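Fibronectin-binding protein BBK32 (Borrelia burgdorferi, PDB 6N1L) is a fibronectin-binding protein whose complement inhibitory domain probably binds C1r and blocks the classical pathway. Local coordinates at residues 19-30 / 69-80. Numbering follows the deposited sequence.
Sequences NVDSAIQTITKI and LEKNFKTLLNYI
Tyr79 lies against helix 9-44 as a knob in a hole made by Asn19, Ser22, Ala23 and Thr26. Its CB rests 3.6 Å from the backbone O of Asn19 and also touches the methyl of Ala23. With CG anti to its own carbonyl carbon (chi1 -81°), the ring is laid across the turn that carries Ser22. CD1 meets Asn19 OD1 at 3.4 Å, in the plane of the ring at its edge; the ND2 of that amide is turned back to Gly15 O. CD2 and CE2 both border Thr26 OG1, while Ser22 CB stands over the ring centre, 3.3 Å from the Tyr79 centroid, in a close CH-pi contact. CZ follows close to Ser22 CB, and OH, farther out, is still 4.0 Å from that carbon. Ser22 OG bonds back to Tyr18 O.

Thr26 is in turn a knob among Asn72, Thr75, Leu76 and Tyr79: its CG2 fills the hole and presses on Asn72 O. Its OG1 is tied back to Ser22 O of its own helix at 2.8 Å, which leaves it beside the Tyr79 edge. Farther along, Ile30 CG1 packs 3.5 Å from Asn72 CB and its CD1 meets the Phe73 ring obliquely, 4.3 Å from the centroid, in an off-centre CH-pi contact, while Lys29, fully extended, gives Asn72 OD1 a weak hydrogen bond through NZ.

Segments 19-30 and 69-80 run nearly antiparallel (160°), their axes approaching to 8.5 Å, close enough for Ala23 to touch Leu76 and Ile80. Helix 93-117 packs on Phe73, Leu76 and Ile80, and helix 122-147 on Ile24, Ile30 and Leu69, placing this pair within the all-helical bundle.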
ATOM      1  N   ASN A  19      -1.625  14.036   0.486  1.00 41.56           N
ATOM      2  CA  ASN A  19      -2.167  12.745   0.895  1.00 39.39           C
ATOM      3  C   ASN A  19      -1.880  11.662  -0.136  1.00 39.81           C
ATOM      4  O   ASN A  19      -1.666  10.500   0.237  1.00 33.51           O
ATOM      5  CB  ASN A  19      -3.663  12.873   1.175  1.00 39.59           C
ATOM      6  CG  ASN A  19      -3.944  13.535   2.513  1.00 42.80           C
ATOM      7  OD1 ASN A  19      -4.015  12.868   3.546  1.00 41.55           O
ATOM      8  ND2 ASN A  19      -4.093  14.860   2.503  1.00 39.83           N
ATOM      9  N   VAL A  20      -1.851  12.015  -1.426  1.00 37.02           N
ATOM     10  CA  VAL A  20      -1.478  11.037  -2.444  1.00 35.93           C
ATOM     11  C   VAL A  20      -0.011  10.641  -2.284  1.00 40.22           C
ATOM     12  O   VAL A  20       0.344   9.452  -2.358  1.00 34.87           O
ATOM     13  CB  VAL A  20      -1.777  11.591  -3.848  1.00 36.90           C
ATOM     14  CG1 VAL A  20      -1.207  10.673  -4.915  1.00 36.97           C
ATOM     15  CG2 VAL A  20      -3.286  11.742  -4.030  1.00 34.80           C
ATOM     16  N   ASP A  21       0.860  11.621  -2.035  1.00 37.47           N
ATOM     17  CA  ASP A  21       2.269  11.312  -1.798  1.00 39.87           C
ATOM     18  C   ASP A  21       2.435  10.391  -0.602  1.00 36.65           C
ATOM     19  O   ASP A  21       3.227   9.440  -0.643  1.00 36.50           O
ATOM     20  CB  ASP A  21       3.069  12.597  -1.573  1.00 44.69           C
ATOM     21  CG  ASP A  21       3.632  13.180  -2.859  1.00 54.81           C
ATOM     22  OD1 ASP A  21       3.460  12.562  -3.937  1.00 54.41           O
ATOM     23  OD2 ASP A  21       4.245  14.272  -2.788  1.00 60.71           O
ATOM     24  N   SER A  22       1.702  10.661   0.482  1.00 36.68           N
ATOM     25  CA  SER A  22       1.764   9.795   1.652  1.00 37.94           C
ATOM     26  C   SER A  22       1.239   8.404   1.339  1.00 34.25           C
ATOM     27  O   SER A  22       1.738   7.413   1.878  1.00 33.02           O
ATOM     28  CB  SER A  22       0.975  10.405   2.805  1.00 39.55           C
ATOM     29  OG  SER A  22       1.455  11.704   3.117  1.00 41.59           O
ATOM     30  N   ALA A  23       0.216   8.303   0.492  1.00 32.81           N
ATOM     31  CA  ALA A  23      -0.295   6.983   0.130  1.00 31.26           C
ATOM     32  C   ALA A  23       0.737   6.215  -0.678  1.00 32.54           C
ATOM     33  O   ALA A  23       0.909   4.998  -0.485  1.00 30.63           O
ATOM     34  CB  ALA A  23      -1.604   7.120  -0.658  1.00 29.46           C
ATOM     35  N   ILE A  24       1.448   6.910  -1.567  1.00 31.00           N
ATOM     36  CA  ILE A  24       2.492   6.284  -2.368  1.00 33.74           C
ATOM     37  C   ILE A  24       3.580   5.738  -1.457  1.00 32.30           C
ATOM     38  O   ILE A  24       4.022   4.589  -1.600  1.00 29.56           O
ATOM     39  CB  ILE A  24       3.061   7.284  -3.389  1.00 35.40           C
ATOM     40  CG1 ILE A  24       2.022   7.595  -4.471  1.00 34.91           C
ATOM     41  CG2 ILE A  24       4.339   6.738  -4.037  1.00 35.83           C
ATOM     42  CD1 ILE A  24       2.486   8.652  -5.472  1.00 36.46           C
ATOM     43  N   GLN A  25       4.013   6.561  -0.499  1.00 31.48           N
ATOM     44  CA  GLN A  25       5.009   6.128   0.480  1.00 31.28           C
ATOM     45  C   GLN A  25       4.543   4.905   1.261  1.00 30.59           C
ATOM     46  O   GLN A  25       5.347   4.013   1.568  1.00 32.92           O
ATOM     47  CB  GLN A  25       5.321   7.275   1.451  1.00 33.91           C
ATOM     48  CG  GLN A  25       5.938   8.508   0.811  1.00 47.99           C
ATOM     49  CD  GLN A  25       7.351   8.275   0.307  1.00 55.89           C
ATOM     50  OE1 GLN A  25       7.563   7.651  -0.738  1.00 55.16           O
ATOM     51  NE2 GLN A  25       8.332   8.775   1.055  1.00 63.46           N
ATOM     52  N   THR A  26       3.261   4.872   1.644  1.00 28.66           N
ATOM     53  CA  THR A  26       2.731   3.750   2.404  1.00 27.86           C
ATOM     54  C   THR A  26       2.756   2.467   1.582  1.00 30.88           C
ATOM     55  O   THR A  26       3.093   1.401   2.105  1.00 28.23           O
ATOM     56  CB  THR A  26       1.317   4.057   2.888  1.00 30.44           C
ATOM     57  OG1 THR A  26       1.321   5.305   3.611  1.00 33.70           O
ATOM     58  CG2 THR A  26       0.787   2.953   3.778  1.00 29.35           C
ATOM     59  N   ILE A  27       2.370   2.543   0.305  1.00 28.79           N
ATOM     60  CA  ILE A  27       2.473   1.368  -0.554  1.00 25.30           C
ATOM     61  C   ILE A  27       3.913   0.883  -0.617  1.00 28.70           C
ATOM     62  O   ILE A  27       4.180  -0.316  -0.530  1.00 27.23           O
ATOM     63  CB  ILE A  27       1.918   1.670  -1.956  1.00 26.91           C
ATOM     64  CG1 ILE A  27       0.408   1.860  -1.844  1.00 26.03           C
ATOM     65  CG2 ILE A  27       2.273   0.508  -2.899  1.00 27.86           C
ATOM     66  CD1 ILE A  27      -0.289   2.284  -3.159  1.00 26.16           C
ATOM     67  N   THR A  28       4.867   1.803  -0.768  1.00 27.21           N
ATOM     68  CA  THR A  28       6.262   1.380  -0.839  1.00 31.08           C
ATOM     69  C   THR A  28       6.672   0.687   0.454  1.00 29.08           C
ATOM     70  O   THR A  28       7.376  -0.332   0.424  1.00 26.62           O
ATOM     71  CB  THR A  28       7.165   2.581  -1.139  1.00 32.45           C
ATOM     72  OG1 THR A  28       6.765   3.189  -2.379  1.00 33.63           O
ATOM     73  CG2 THR A  28       8.615   2.158  -1.258  1.00 35.80           C
ATOM     74  N   LYS A  29       6.185   1.189   1.593  1.00 30.07           N
ATOM     75  CA  LYS A  29       6.464   0.554   2.881  1.00 32.18           C
ATOM     76  C   LYS A  29       5.912  -0.869   2.930  1.00 30.89           C
ATOM     77  O   LYS A  29       6.597  -1.796   3.394  1.00 28.68           O
ATOM     78  CB  LYS A  29       5.874   1.397   4.010  1.00 33.58           C
ATOM     79  CG  LYS A  29       6.143   0.854   5.406  1.00 35.85           C
ATOM     80  CD  LYS A  29       5.349   1.650   6.435  1.00 39.15           C
ATOM     81  CE  LYS A  29       5.606   1.144   7.848  1.00 49.49           C
ATOM     82  NZ  LYS A  29       4.744   1.848   8.843  1.00 54.20           N
ATOM     83  N   ILE A  30       4.681  -1.065   2.438  1.00 27.83           N
ATOM     84  CA  ILE A  30       4.089  -2.396   2.417  1.00 26.14           C
ATOM     85  C   ILE A  30       4.893  -3.318   1.505  1.00 25.87           C
ATOM     86  O   ILE A  30       5.161  -4.474   1.850  1.00 25.74           O
ATOM     87  CB  ILE A  30       2.615  -2.337   1.979  1.00 25.24           C
ATOM     88  CG1 ILE A  30       1.755  -1.593   3.005  1.00 27.18           C
ATOM     89  CG2 ILE A  30       2.063  -3.741   1.821  1.00 25.54           C
ATOM     90  CD1 ILE A  30       0.349  -1.172   2.456  1.00 29.01           C
ATOM     91  N   LEU A  69       0.394  -5.477   8.760  1.00 34.45           N
ATOM     92  CA  LEU A  69      -0.111  -5.327   7.397  1.00 36.37           C
ATOM     93  C   LEU A  69      -1.453  -4.602   7.399  1.00 40.82           C
ATOM     94  O   LEU A  69      -1.700  -3.716   6.562  1.00 36.35           O
ATOM     95  CB  LEU A  69      -0.232  -6.696   6.724  1.00 32.71           C
ATOM     96  CG  LEU A  69      -0.878  -6.746   5.329  1.00 33.83           C
ATOM     97  CD1 LEU A  69      -0.082  -5.893   4.350  1.00 34.72           C
ATOM     98  CD2 LEU A  69      -1.032  -8.168   4.793  1.00 34.66           C
ATOM     99  N   GLU A  70      -2.321  -4.946   8.354  1.00 36.03           N
ATOM    100  CA  GLU A  70      -3.643  -4.320   8.393  1.00 41.05           C
ATOM    101  C   GLU A  70      -3.540  -2.854   8.797  1.00 39.69           C
ATOM    102  O   GLU A  70      -4.273  -2.002   8.261  1.00 38.48           O
ATOM    103  CB  GLU A  70      -4.563  -5.114   9.328  1.00 41.23           C
ATOM    104  CG  GLU A  70      -5.456  -6.112   8.587  1.00 49.82           C
ATOM    105  CD  GLU A  70      -5.935  -7.279   9.447  1.00 56.29           C
ATOM    106  OE1 GLU A  70      -5.533  -7.357  10.627  1.00 55.07           O
ATOM    107  OE2 GLU A  70      -6.718  -8.119   8.940  1.00 58.31           O
ATOM    108  N   LYS A  71      -2.617  -2.535   9.715  1.00 35.16           N
ATOM    109  CA  LYS A  71      -2.357  -1.145  10.077  1.00 39.08           C
ATOM    110  C   LYS A  71      -1.898  -0.342   8.871  1.00 39.48           C
ATOM    111  O   LYS A  71      -2.422   0.745   8.596  1.00 36.07           O
ATOM    112  CB  LYS A  71      -1.308  -1.075  11.183  1.00 39.25           C
ATOM    113  CG  LYS A  71      -1.041   0.322  11.710  1.00 43.56           C
ATOM    114  CD  LYS A  71      -2.341   0.983  12.155  1.00 54.82           C
ATOM    115  CE  LYS A  71      -2.112   1.999  13.265  1.00 57.90           C
ATOM    116  NZ  LYS A  71      -2.434   3.393  12.814  1.00 60.23           N
ATOM    117  N   ASN A  72      -0.923  -0.868   8.124  1.00 38.13           N
ATOM    118  CA  ASN A  72      -0.457  -0.175   6.929  1.00 34.08           C
ATOM    119  C   ASN A  72      -1.586   0.007   5.912  1.00 32.24           C
ATOM    120  O   ASN A  72      -1.648   1.035   5.227  1.00 34.02           O
ATOM    121  CB  ASN A  72       0.714  -0.936   6.305  1.00 31.35           C
ATOM    122  CG  ASN A  72       2.002  -0.785   7.102  1.00 37.82           C
ATOM    123  OD1 ASN A  72       2.143   0.131   7.911  1.00 41.82           O
ATOM    124  ND2 ASN A  72       2.948  -1.685   6.868  1.00 39.85           N
ATOM    125  N   PHE A  73      -2.486  -0.974   5.790  1.00 30.79           N
ATOM    126  CA  PHE A  73      -3.589  -0.792   4.841  1.00 33.86           C
ATOM    127  C   PHE A  73      -4.593   0.236   5.349  1.00 39.74           C
ATOM    128  O   PHE A  73      -5.162   0.997   4.558  1.00 32.88           O
ATOM    129  CB  PHE A  73      -4.281  -2.117   4.526  1.00 31.78           C
ATOM    130  CG  PHE A  73      -3.833  -2.719   3.221  1.00 31.75           C
ATOM    131  CD1 PHE A  73      -2.713  -3.533   3.172  1.00 35.15           C
ATOM    132  CD2 PHE A  73      -4.493  -2.428   2.036  1.00 30.47           C
ATOM    133  CE1 PHE A  73      -2.270  -4.065   1.957  1.00 32.28           C
ATOM    134  CE2 PHE A  73      -4.059  -2.948   0.831  1.00 31.37           C
ATOM    135  CZ  PHE A  73      -2.951  -3.780   0.787  1.00 36.17           C
ATOM    136  N   LYS A  74      -4.820   0.294   6.660  1.00 35.64           N
ATOM    137  CA  LYS A  74      -5.698   1.353   7.163  1.00 36.08           C
ATOM    138  C   LYS A  74      -5.075   2.722   6.954  1.00 36.12           C
ATOM    139  O   LYS A  74      -5.778   3.677   6.592  1.00 39.17           O
ATOM    140  CB  LYS A  74      -6.045   1.119   8.633  1.00 40.83           C
ATOM    141  CG  LYS A  74      -7.170   0.096   8.808  1.00 48.69           C
ATOM    142  CD  LYS A  74      -8.272   0.282   7.743  1.00 48.56           C
ATOM    143  CE  LYS A  74      -9.437  -0.693   7.936  1.00 49.27           C
ATOM    144  NZ  LYS A  74     -10.585  -0.464   6.984  1.00 50.77           N
ATOM    145  N   THR A  75      -3.759   2.842   7.153  1.00 31.87           N
ATOM    146  CA  THR A  75      -3.071   4.095   6.861  1.00 33.14           C
ATOM    147  C   THR A  75      -3.243   4.470   5.388  1.00 37.17           C
ATOM    148  O   THR A  75      -3.570   5.616   5.055  1.00 34.25           O
ATOM    149  CB  THR A  75      -1.589   3.981   7.207  1.00 37.09           C
ATOM    150  OG1 THR A  75      -1.423   3.794   8.624  1.00 34.55           O
ATOM    151  CG2 THR A  75      -0.836   5.218   6.764  1.00 39.74           C
ATOM    152  N   LEU A  76      -3.050   3.493   4.497  1.00 30.48           N
ATOM    153  CA  LEU A  76      -3.229   3.740   3.063  1.00 29.29           C
ATOM    154  C   LEU A  76      -4.657   4.185   2.746  1.00 28.99           C
ATOM    155  O   LEU A  76      -4.863   5.173   2.030  1.00 31.24           O
ATOM    156  CB  LEU A  76      -2.863   2.482   2.274  1.00 28.73           C
ATOM    157  CG  LEU A  76      -3.148   2.479   0.765  1.00 28.70           C
ATOM    158  CD1 LEU A  76      -2.419   3.616   0.066  1.00 29.67           C
ATOM    159  CD2 LEU A  76      -2.693   1.143   0.191  1.00 28.75           C
ATOM    160  N   LEU A  77      -5.656   3.448   3.239  1.00 28.06           N
ATOM    161  CA  LEU A  77      -7.048   3.819   3.006  1.00 32.85           C
ATOM    162  C   LEU A  77      -7.332   5.232   3.502  1.00 36.73           C
ATOM    163  O   LEU A  77      -7.946   6.048   2.795  1.00 31.34           O
ATOM    164  CB  LEU A  77      -7.978   2.816   3.686  1.00 33.24           C
ATOM    165  CG  LEU A  77      -9.480   2.988   3.466  1.00 33.46           C
ATOM    166  CD1 LEU A  77      -9.835   3.028   1.960  1.00 32.44           C
ATOM    167  CD2 LEU A  77     -10.274   1.907   4.197  1.00 38.39           C
ATOM    168  N   ASN A  78      -6.890   5.540   4.722  1.00 34.09           N
ATOM    169  CA  ASN A  78      -7.175   6.858   5.283  1.00 37.76           C
ATOM    170  C   ASN A  78      -6.589   7.975   4.426  1.00 36.20           C
ATOM    171  O   ASN A  78      -7.255   8.991   4.190  1.00 37.41           O
ATOM    172  CB  ASN A  78      -6.652   6.945   6.718  1.00 38.63           C
ATOM    173  CG  ASN A  78      -7.477   6.121   7.687  1.00 39.01           C
ATOM    174  OD1 ASN A  78      -8.590   5.705   7.372  1.00 44.97           O
ATOM    175  ND2 ASN A  78      -6.938   5.896   8.893  1.00 47.65           N
ATOM    176  N   TYR A  79      -5.350   7.811   3.945  1.00 33.24           N
ATOM    177  CA  TYR A  79      -4.765   8.836   3.087  1.00 34.22           C
ATOM    178  C   TYR A  79      -5.600   9.024   1.821  1.00 32.10           C
ATOM    179  O   TYR A  79      -5.832  10.161   1.386  1.00 33.49           O
ATOM    180  CB  TYR A  79      -3.324   8.476   2.725  1.00 32.58           C
ATOM    181  CG  TYR A  79      -2.292   8.820   3.789  1.00 35.12           C
ATOM    182  CD1 TYR A  79      -2.309  10.058   4.431  1.00 36.46           C
ATOM    183  CD2 TYR A  79      -1.305   7.908   4.152  1.00 34.29           C
ATOM    184  CE1 TYR A  79      -1.365  10.376   5.403  1.00 40.02           C
ATOM    185  CE2 TYR A  79      -0.364   8.213   5.118  1.00 36.63           C
ATOM    186  CZ  TYR A  79      -0.395   9.447   5.739  1.00 38.78           C
ATOM    187  OH  TYR A  79       0.545   9.746   6.697  1.00 43.33           O
ATOM    188  N   ILE A  80      -6.067   7.929   1.220  1.00 28.88           N
ATOM    189  CA  ILE A  80      -6.861   8.049  -0.005  1.00 31.42           C
ATOM    190  C   ILE A  80      -8.244   8.619   0.300  1.00 31.23           C
ATOM    191  O   ILE A  80      -8.801   9.390  -0.494  1.00 32.04           O
ATOM    192  CB  ILE A  80      -6.955   6.688  -0.726  1.00 28.87           C
ATOM    193  CG1 ILE A  80      -5.567   6.254  -1.205  1.00 30.00           C
ATOM    194  CG2 ILE A  80      -7.932   6.744  -1.917  1.00 29.54           C
ATOM    195  CD1 ILE A  80      -4.877   7.283  -2.057  1.00 32.53           C
TER